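Local coordinates for cyanuric acid amidohydrolase (Azorhizobium caulinodans, PDB 4NQ3), which hydrolytically opens the s-triazine ring of cyanuric acid to give carboxybiuret, a step in the breakdown of herbicides such as atrazine, at residues 272-277 / 349-354. Residues are numbered along the deposited sequence; the frame is centred on the assembly and turned at random.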
loop_
_atom_site.group_PDB
_atom_site.type_symbol
_atom_site.label_atom_id
_atom_site.label_comp_id
_atom_site.label_asym_id
_atom_site.label_seq_id
_atom_site.Cartn_x
_atom_site.Cartn_y
_atom_site.Cartn_z
ATOM N N LEU A 272 -24.862 12.058 -29.164
ATOM C CA LEU A 272 -24.058 11.433 -30.217
ATOM C C LEU A 272 -24.827 10.435 -31.105
ATOM O O LEU A 272 -24.278 9.949 -32.115
ATOM C CB LEU A 272 -22.877 10.715 -29.582
ATOM C CG LEU A 272 -21.773 11.563 -28.968
ATOM C CD1 LEU A 272 -20.871 10.675 -28.121
ATOM C CD2 LEU A 272 -20.974 12.246 -30.063
ATOM N N GLY A 273 -26.071 10.125 -30.725
ATOM C CA GLY A 273 -26.876 9.149 -31.443
ATOM C C GLY A 273 -26.272 7.750 -31.424
ATOM O O GLY A 273 -26.363 6.982 -32.387
ATOM N N ALA A 274 -25.629 7.424 -30.314
ATOM C CA ALA A 274 -24.988 6.131 -30.152
ATOM C C ALA A 274 -25.457 5.427 -28.884
ATOM O O ALA A 274 -25.993 6.053 -27.964
ATOM C CB ALA A 274 -23.484 6.304 -30.135
ATOM N N GLU A 275 -25.294 4.113 -28.843
ATOM C CA GLU A 275 -25.585 3.391 -27.615
ATOM C C GLU A 275 -24.323 2.737 -27.065
ATOM O O GLU A 275 -23.376 2.458 -27.811
ATOM C CB GLU A 275 -26.710 2.378 -27.839
ATOM C CG GLU A 275 -26.552 1.463 -29.034
ATOM C CD GLU A 275 -27.888 0.867 -29.441
ATOM O OE1 GLU A 275 -28.924 1.470 -29.080
ATOM O OE2 GLU A 275 -27.908 -0.200 -30.097
ATOM N N ALA A 276 -24.312 2.525 -25.753
ATOM C CA ALA A 276 -23.174 1.922 -25.078
ATOM C C ALA A 276 -22.768 0.603 -25.736
ATOM O O ALA A 276 -23.614 -0.233 -26.084
ATOM C CB ALA A 276 -23.486 1.713 -23.595
ATOM N N GLY A 277 -21.465 0.427 -25.913
ATOM C CA GLY A 277 -20.938 -0.785 -26.504
ATOM C C GLY A 277 -19.430 -0.789 -26.393
ATOM O O GLY A 277 -18.833 0.209 -25.973
ATOM N N VAL A 349 -17.487 11.596 -24.159
ATOM C CA VAL A 349 -17.658 10.358 -24.892
ATOM C C VAL A 349 -17.350 10.602 -26.341
ATOM O O VAL A 349 -17.665 11.672 -26.865
ATOM C CB VAL A 349 -19.072 9.825 -24.762
ATOM C CG1 VAL A 349 -19.217 8.554 -25.549
ATOM C CG2 VAL A 349 -19.384 9.580 -23.310
ATOM N N ILE A 350 -16.722 9.626 -26.987
ATOM C CA ILE A 350 -16.419 9.728 -28.412
ATOM C C ILE A 350 -17.002 8.553 -29.151
ATOM O O ILE A 350 -16.589 7.416 -28.936
ATOM C CB ILE A 350 -14.934 9.763 -28.689
ATOM C CG1 ILE A 350 -14.320 11.047 -28.139
ATOM C CG2 ILE A 350 -14.697 9.659 -30.182
ATOM C CD1 ILE A 350 -12.857 11.116 -28.358
ATOM N N ALA A 351 -17.978 8.812 -30.009
ATOM C CA ALA A 351 -18.669 7.714 -30.678
ATOM C C ALA A 351 -18.989 8.036 -32.133
ATOM O O ALA A 351 -18.931 9.196 -32.536
ATOM C CB ALA A 351 -19.942 7.387 -29.922
ATOM N N ALA A 352 -19.331 7.019 -32.922
ATOM C CA ALA A 352 -19.898 7.278 -34.242
ATOM C C ALA A 352 -21.429 7.224 -34.159
ATOM O O ALA A 352 -21.997 6.553 -33.284
ATOM C CB ALA A 352 -19.379 6.293 -35.264
ATOM N N ARG A 353 -22.100 7.954 -35.050
ATOM C CA ARG A 353 -23.561 7.988 -35.054
ATOM C C ARG A 353 -24.151 6.716 -35.662
ATOM O O ARG A 353 -23.684 6.243 -36.705
ATOM C CB ARG A 353 -24.077 9.219 -35.808
ATOM C CG ARG A 353 -25.612 9.330 -35.837
ATOM C CD ARG A 353 -26.083 10.731 -36.219
ATOM N NE ARG A 353 -25.794 11.710 -35.171
ATOM C CZ ARG A 353 -26.576 11.926 -34.113
ATOM N NH1 ARG A 353 -27.697 11.230 -33.967
ATOM N NH2 ARG A 353 -26.246 12.834 -33.202
ATOM N N THR A 354 -25.162 6.162 -34.992
ATOM C CA THR A 354 -25.953 5.057 -35.539
ATOM C C THR A 354 -27.452 5.400 -35.494
ATOM O O THR A 354 -28.295 4.587 -35.887
ATOM C CB THR A 354 -25.702 3.732 -34.775
ATOM O OG1 THR A 354 -26.452 3.722 -33.550
ATOM C CG2 THR A 354 -24.210 3.557 -34.476
#
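The carbonyl oxygen of Gly273 accepts two donors of Thr354. The stronger is the backbone bond, 3.0 Å from Thr354 N to Gly273 O with an N-H...O angle of 163°. Thr354 OG1 adds a weak second bond to the same oxygen: with chi1 at 80° the hydroxyl sits between its own backbone N and carbonyl carbon, which brings OG1 to 3.5 Å from Gly273 O. Arg353 lies against the same turn. Its guanidinium lays one face over the peptide joining Leu272 to Gly273, Leu272 O standing 3.6 Å above the plane over its centre, a face-on contact in which the oxygen lies where the N-H groups do not point. A bend at chi3 (-69°) turns the group back onto the loop, where NH1 lies 3.4 Å from Gly273 CA and NH2 donates a weak hydrogen bond to Ala271 O at the C-terminal end of helix 263-271. Further in, the contact is apolar: Leu272 CD1 packs 3.7 Å from Val349 CG1 and also touches Ala351 CB, while Ala274 CB meets Ala351 CB at 3.7 Å. On the strand, backbone bonds of Val349 and Ala351 go to Ala252 and Ala250, and that of Ile350 to Ile281; strand 345-352 is an inner strand, flanked antiparallel by 249-256 and 281-286. The positive phi of Gly273 and two bonds back into the last helical turn define a Schellman motif that ends helix 263-271; the Thr354 bonds, the Arg353 face and the apolar contacts pin that helix end against strand 345-352 and the residues following it, in the mixed four-stranded sheet of what is assigned as the third of three repeating units, away from the substrate and magnesium sites.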